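Local structure of B- and T-lymphocyte attenuator (Mus musculus, 1XAU) at residues 16-21 against 47-52; 32-37 against 92-97. The protein acts as an inhibitory lymphocyte receptor that dampens antigen receptor signalling through SHP-1 and SHP-2 and binds the herpesvirus entry mediator HVEM through its extracellular immunoglobulin domain. All blocks are in the same frame, centred on the assembly; numbering follows the deposited sequence.

Interaction 1 of 2, residues 16-21 against 47-52; sequences LNIKRN and VTWCKH
L16 and V47 mark the closest approach of the two backbones, yet their CA atoms are still 9.0 Å apart. The gap widens along the chain: the CA atoms of I18 and W49, the other touching pair, are separated by 11.9 Å. With that spacing, no backbone hydrogen bond joins 16-21 to strand 47-52, and the contact is made by side chains alone, burying 115 Å² in all. L16 and V47 both start toward each other from their CA atoms and meet methyl against methyl, L16 CD2 lying 4.4 Å from V47 CG2, a loose apolar touch. I18 likewise starts toward the strand. Its chain is drawn out to full length (chi2 178°), which carries CD1 as far as the indole, 4.2 Å from W49 CZ3 and 4.3 Å from W49 CH2. The methyl thus meets the six-membered ring at its outer carbons and approaches obliquely. The indole itself stands across the bond that bears it (chi2 94°), and its benzene end reaches closer to the loop than the CB bond would suggest. All four residues are buried. W49, on strand 47-52 and against C36 of the disulfide, is in the place of the core tryptophan of strand C in immunoglobulin domains. Segment 16-21 carries the first strand's path across the sandwich, from 15-16 in the sheet of 32-39, 78-83 and 66-71 to 22-26, which runs parallel to 103-114 in the other sheet. L16 also packs on I105 and S107 of strand 103-114 and on C36 and V38 of strand 32-39, while the W49 ring meets that of F79 and touches L81 on strand 78-83, so the contact lies between the two sheets.

Interaction 2 of 2, residues 32-37 against 92-97; sequences FKIECP and GSYSCS
C36 and C96 form the disulfide that pins the two sheets of the immunoglobulin sandwich together, strand 32-39 (B) and strand 92-100 (F) contributing one cysteine each. The touching parts of these strands run in the same sense, 30° apart. They belong to different sheets, and no hydrogen bond passes between the two segments. The covalent link comes first. At the bridge the CA atoms of C36 and C96 are 6.6 Å apart, against 8.7 Å for the CA atoms of I34 and Y94 two residues earlier on each strand. The two halves of the bridge are built differently: C36 SG lies anti to its own nitrogen (chi1 165°), whereas C96 SG sits between its backbone N and carbonyl carbon. Apolar packing is the second kind of interaction. I34 and Y94 both point toward the facing strand, and their side chains cross at about a right angle. CD1 of I34 comes to the root of the aromatic side chain, 3.6 Å from Y94 CB and 3.7 Å from Y94 CG; both CD1 and CD2 of the ring stand 4.1 Å from it. The methyl is therefore centred on the attachment end and not on the hydroxyl end. W49 of strand 47-52 packs against both I34 and C36, beside the bridge. Polar bonding leaves the pair of segments: Y94 OH is hydrogen-bonded to D90 O, four residues back, the arrangement known as a tyrosine corner, within a DNGSYSC sequence that matches the family pattern DxGxYxC. At the bridge itself, C36 SG and C96 SG are 2.0 Å apart, with a right-handed S-S torsion of 86°.

How the interactions relate
Both interactions are buried, with centres 5 Å apart, and both lie between the sheets, but they differ in chemistry. Interaction 1 is a loose set of methyl and indole contacts from a non-regular crossing segment; interaction 2 sets two strands of facing sheets against each other and adds a covalent bond. The hydrogen bonds here run between the interactions, since strands 47-52 and 92-100 are antiparallel neighbours: C50 N lies 2.8 Å from S95 O and T48 N 2.9 Å from S97 O, both probable hydrogen bonds. I18 and V47 of interaction 1 also pack on C96, so segment 16-21 and strand 47-52 both contribute to the packing on the disulfide.

Interaction 1 of 2, residues 16-21 against 47-52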
loop_
_atom_site.group_PDB
_atom_site.type_symbol
_atom_site.label_atom_id
_atom_site.label_comp_id
_atom_site.label_asym_id
_atom_site.label_seq_id
_atom_site.Cartn_x
_atom_site.Cartn_y
_atom_site.Cartn_z
ATOM N N LEU A 16 10.701 -0.985 -2.019
ATOM C CA LEU A 16 9.316 -0.471 -1.787
ATOM C C LEU A 16 9.584 0.696 -0.827
ATOM O O LEU A 16 10.141 0.518 0.277
ATOM C CB LEU A 16 8.484 -1.583 -1.135
ATOM C CG LEU A 16 8.368 -2.836 -1.966
ATOM C CD1 LEU A 16 7.432 -3.835 -1.246
ATOM C CD2 LEU A 16 7.801 -2.529 -3.362
ATOM N N ASN A 17 9.230 1.893 -1.291
ATOM C CA ASN A 17 9.609 3.102 -0.626
ATOM C C ASN A 17 8.590 3.984 0.102
ATOM O O ASN A 17 8.606 5.197 -0.021
ATOM C CB ASN A 17 10.437 3.936 -1.619
ATOM C CG ASN A 17 11.824 3.301 -1.916
ATOM O OD1 ASN A 17 12.344 2.542 -1.109
ATOM N ND2 ASN A 17 12.435 3.649 -3.057
ATOM N N ILE A 18 7.697 3.369 0.861
ATOM C CA ILE A 18 6.788 4.161 1.693
ATOM C C ILE A 18 7.771 4.769 2.732
ATOM O O ILE A 18 8.666 4.055 3.192
ATOM C CB ILE A 18 5.827 3.202 2.395
ATOM C CG1 ILE A 18 4.812 2.704 1.367
ATOM C CG2 ILE A 18 5.130 3.871 3.639
ATOM C CD1 ILE A 18 3.819 1.673 1.956
ATOM N N LYS A 19 7.613 6.037 3.091
ATOM C CA LYS A 19 8.495 6.635 4.114
ATOM C C LYS A 19 8.250 6.068 5.484
ATOM O O LYS A 19 7.101 5.786 5.832
ATOM C CB LYS A 19 8.280 8.142 4.183
ATOM C CG LYS A 19 9.151 8.900 3.181
ATOM C CD LYS A 19 8.962 10.427 3.335
ATOM C CE LYS A 19 10.168 11.058 4.042
ATOM N NZ LYS A 19 11.500 10.727 3.323
ATOM N N ARG A 20 9.313 5.946 6.274
ATOM C CA ARG A 20 9.201 5.414 7.633
ATOM C C ARG A 20 8.275 6.292 8.460
ATOM O O ARG A 20 8.235 7.478 8.265
ATOM C CB ARG A 20 10.572 5.387 8.303
ATOM C CG ARG A 20 10.664 4.438 9.486
ATOM C CD ARG A 20 11.971 4.733 10.266
ATOM N NE ARG A 20 12.931 3.630 10.226
ATOM C CZ ARG A 20 12.683 2.387 10.652
ATOM N NH1 ARG A 20 11.482 2.089 11.159
ATOM N NH2 ARG A 20 13.621 1.429 10.537
ATOM N N ASN A 21 7.491 5.709 9.336
ATOM C CA ASN A 21 6.652 6.560 10.185
ATOM C C ASN A 21 5.599 7.320 9.392
ATOM O O ASN A 21 5.176 8.367 9.810
ATOM C CB ASN A 21 7.619 7.531 10.881
ATOM C CG ASN A 21 6.931 8.571 11.745
ATOM O OD1 ASN A 21 6.093 8.228 12.628
ATOM N ND2 ASN A 21 7.293 9.877 11.524
ATOM N N VAL A 47 3.201 -6.550 -6.744
ATOM C CA VAL A 47 3.225 -6.075 -5.378
ATOM C C VAL A 47 1.861 -6.264 -4.745
ATOM O O VAL A 47 0.867 -6.111 -5.460
ATOM C CB VAL A 47 3.499 -4.596 -5.388
ATOM C CG1 VAL A 47 3.523 -4.031 -3.910
ATOM C CG2 VAL A 47 4.891 -4.343 -6.068
ATOM N N THR A 48 1.822 -6.571 -3.462
ATOM C CA THR A 48 0.521 -6.742 -2.813
ATOM C C THR A 48 0.419 -5.907 -1.545
ATOM O O THR A 48 1.417 -5.536 -0.996
ATOM C CB THR A 48 0.232 -8.219 -2.508
ATOM O OG1 THR A 48 1.174 -8.719 -1.606
ATOM C CG2 THR A 48 0.447 -9.088 -3.770
ATOM N N TRP A 49 -0.789 -5.615 -1.090
ATOM C CA TRP A 49 -0.919 -4.800 0.119
ATOM C C TRP A 49 -1.211 -5.750 1.264
ATOM O O TRP A 49 -1.880 -6.796 1.077
ATOM C CB TRP A 49 -2.107 -3.837 -0.020
ATOM C CG TRP A 49 -1.750 -2.654 -0.896
ATOM C CD1 TRP A 49 -1.964 -2.497 -2.269
ATOM C CD2 TRP A 49 -1.067 -1.501 -0.466
ATOM N NE1 TRP A 49 -1.461 -1.275 -2.684
ATOM C CE2 TRP A 49 -0.904 -0.642 -1.601
ATOM C CE3 TRP A 49 -0.561 -1.093 0.785
ATOM C CZ2 TRP A 49 -0.279 0.602 -1.505
ATOM C CZ3 TRP A 49 0.058 0.133 0.886
ATOM C CH2 TRP A 49 0.188 0.998 -0.276
ATOM N N CYS A 50 -0.776 -5.335 2.443
ATOM C CA CYS A 50 -0.990 -6.093 3.660
ATOM C C CYS A 50 -1.551 -5.135 4.707
ATOM O O CYS A 50 -1.294 -3.938 4.648
ATOM C CB CYS A 50 0.314 -6.625 4.267
ATOM S SG CYS A 50 1.294 -7.666 3.167
ATOM N N LYS A 51 -2.306 -5.670 5.672
ATOM C CA LYS A 51 -2.836 -4.821 6.723
ATOM C C LYS A 51 -2.566 -5.577 8.035
ATOM O O LYS A 51 -2.765 -6.791 8.088
ATOM C CB LYS A 51 -4.332 -4.605 6.575
ATOM C CG LYS A 51 -4.915 -3.702 7.694
ATOM C CD LYS A 51 -6.442 -3.409 7.472
ATOM C CE LYS A 51 -7.007 -2.524 8.581
ATOM N NZ LYS A 51 -8.485 -2.320 8.416
ATOM N N HIS A 52 -2.136 -4.883 9.057
ATOM C CA HIS A 52 -1.827 -5.549 10.339
ATOM C C HIS A 52 -3.111 -5.863 11.077
ATOM O O HIS A 52 -3.955 -4.947 11.197
ATOM C CB HIS A 52 -0.998 -4.626 11.182
ATOM C CG HIS A 52 -0.215 -5.320 12.261
ATOM N ND1 HIS A 52 -0.604 -5.313 13.597
ATOM C CD2 HIS A 52 0.930 -6.052 12.198
ATOM C CE1 HIS A 52 0.268 -6.022 14.304
ATOM N NE2 HIS A 52 1.208 -6.489 13.483
#

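Interaction 2 of 2, residues 32-37 against 92-97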
loop_
_atom_site.group_PDB
_atom_site.type_symbol
_atom_site.label_atom_id
_atom_site.label_comp_id
_atom_site.label_asym_id
_atom_site.label_seq_id
_atom_site.Cartn_x
_atom_site.Cartn_y
_atom_site.Cartn_z
ATOM N N PHE A 32 -10.304 7.729 -0.920
ATOM C CA PHE A 32 -8.984 8.007 -0.294
ATOM C C PHE A 32 -7.989 7.009 -0.859
ATOM O O PHE A 32 -8.382 5.920 -1.288
ATOM C CB PHE A 32 -9.087 7.768 1.215
ATOM C CG PHE A 32 -7.788 8.087 2.013
ATOM C CD1 PHE A 32 -7.502 9.411 2.361
ATOM C CD2 PHE A 32 -6.940 7.076 2.435
ATOM C CE1 PHE A 32 -6.335 9.726 3.152
ATOM C CE2 PHE A 32 -5.760 7.400 3.235
ATOM C CZ PHE A 32 -5.493 8.711 3.561
ATOM N N LYS A 33 -6.707 7.357 -0.916
ATOM C CA LYS A 33 -5.766 6.385 -1.392
ATOM C C LYS A 33 -4.446 6.408 -0.619
ATOM O O LYS A 33 -4.122 7.443 0.024
ATOM C CB LYS A 33 -5.412 6.635 -2.861
ATOM C CG LYS A 33 -4.798 8.040 -3.188
ATOM C CD LYS A 33 -4.463 8.185 -4.703
ATOM C CE LYS A 33 -4.044 9.690 -4.937
ATOM N NZ LYS A 33 -3.415 10.094 -6.285
ATOM N N ILE A 34 -3.743 5.265 -0.596
ATOM C CA ILE A 34 -2.390 5.265 -0.053
ATOM C C ILE A 34 -1.483 4.731 -1.145
ATOM O O ILE A 34 -1.902 4.034 -2.072
ATOM C CB ILE A 34 -2.242 4.481 1.228
ATOM C CG1 ILE A 34 -2.696 3.082 1.034
ATOM C CG2 ILE A 34 -3.041 5.230 2.346
ATOM C CD1 ILE A 34 -2.612 2.262 2.394
ATOM N N GLU A 35 -0.228 5.119 -1.054
ATOM C CA GLU A 35 0.684 4.845 -2.146
ATOM C C GLU A 35 1.920 4.119 -1.708
ATOM O O GLU A 35 2.478 4.433 -0.661
ATOM C CB GLU A 35 1.146 6.193 -2.687
ATOM C CG GLU A 35 0.005 7.044 -3.259
ATOM C CD GLU A 35 0.503 8.309 -3.907
ATOM O OE1 GLU A 35 1.710 8.712 -3.768
ATOM O OE2 GLU A 35 -0.330 8.908 -4.586
ATOM N N CYS A 36 2.425 3.298 -2.619
ATOM C CA CYS A 36 3.674 2.552 -2.355
ATOM C C CYS A 36 4.619 2.807 -3.521
ATOM O O CYS A 36 4.469 2.178 -4.559
ATOM C CB CYS A 36 3.293 1.086 -2.224
ATOM S SG CYS A 36 4.578 -0.202 -2.299
ATOM N N PRO A 37 5.534 3.771 -3.407
ATOM C CA PRO A 37 6.482 4.039 -4.520
ATOM C C PRO A 37 7.340 2.755 -4.726
ATOM O O PRO A 37 7.760 2.119 -3.750
ATOM C CB PRO A 37 7.326 5.176 -3.979
ATOM C CG PRO A 37 6.464 5.886 -3.082
ATOM C CD PRO A 37 5.759 4.750 -2.314
ATOM N N GLY A 92 -6.162 1.686 10.514
ATOM C CA GLY A 92 -5.180 0.598 10.711
ATOM C C GLY A 92 -3.861 0.878 10.042
ATOM O O GLY A 92 -3.658 2.001 9.502
ATOM N N SER A 93 -2.962 -0.120 10.025
ATOM C CA SER A 93 -1.592 0.027 9.491
ATOM C C SER A 93 -1.471 -0.818 8.249
ATOM O O SER A 93 -1.947 -1.961 8.265
ATOM C CB SER A 93 -0.527 -0.464 10.538
ATOM O OG SER A 93 -0.507 0.402 11.654
ATOM N N TYR A 94 -0.910 -0.245 7.168
ATOM C CA TYR A 94 -0.820 -0.941 5.886
ATOM C C TYR A 94 0.656 -1.000 5.403
ATOM O O TYR A 94 1.461 -0.165 5.768
ATOM C CB TYR A 94 -1.638 -0.134 4.854
ATOM C CG TYR A 94 -3.134 -0.111 5.151
ATOM C CD1 TYR A 94 -3.961 -1.014 4.522
ATOM C CD2 TYR A 94 -3.683 0.780 6.079
ATOM C CE1 TYR A 94 -5.330 -1.037 4.783
ATOM C CE2 TYR A 94 -5.065 0.761 6.387
ATOM C CZ TYR A 94 -5.870 -0.169 5.709
ATOM O OH TYR A 94 -7.259 -0.285 5.874
ATOM N N SER A 95 0.998 -1.970 4.588
ATOM C CA SER A 95 2.380 -2.009 4.022
ATOM C C SER A 95 2.228 -2.723 2.697
ATOM O O SER A 95 1.187 -3.372 2.454
ATOM C CB SER A 95 3.366 -2.811 4.942
ATOM O OG SER A 95 2.939 -4.170 5.093
ATOM N N CYS A 96 3.252 -2.663 1.839
ATOM C CA CYS A 96 3.190 -3.374 0.560
ATOM C C CYS A 96 4.387 -4.370 0.552
ATOM O O CYS A 96 5.375 -4.184 1.288
ATOM C CB CYS A 96 3.193 -2.344 -0.652
ATOM S SG CYS A 96 4.520 -1.073 -0.445
ATOM N N SER A 97 4.273 -5.452 -0.200
ATOM C CA SER A 97 5.382 -6.426 -0.211
ATOM C C SER A 97 5.389 -7.101 -1.555
ATOM O O SER A 97 4.424 -7.031 -2.331
ATOM C CB SER A 97 5.252 -7.525 0.867
ATOM O OG SER A 97 3.956 -8.070 0.805
#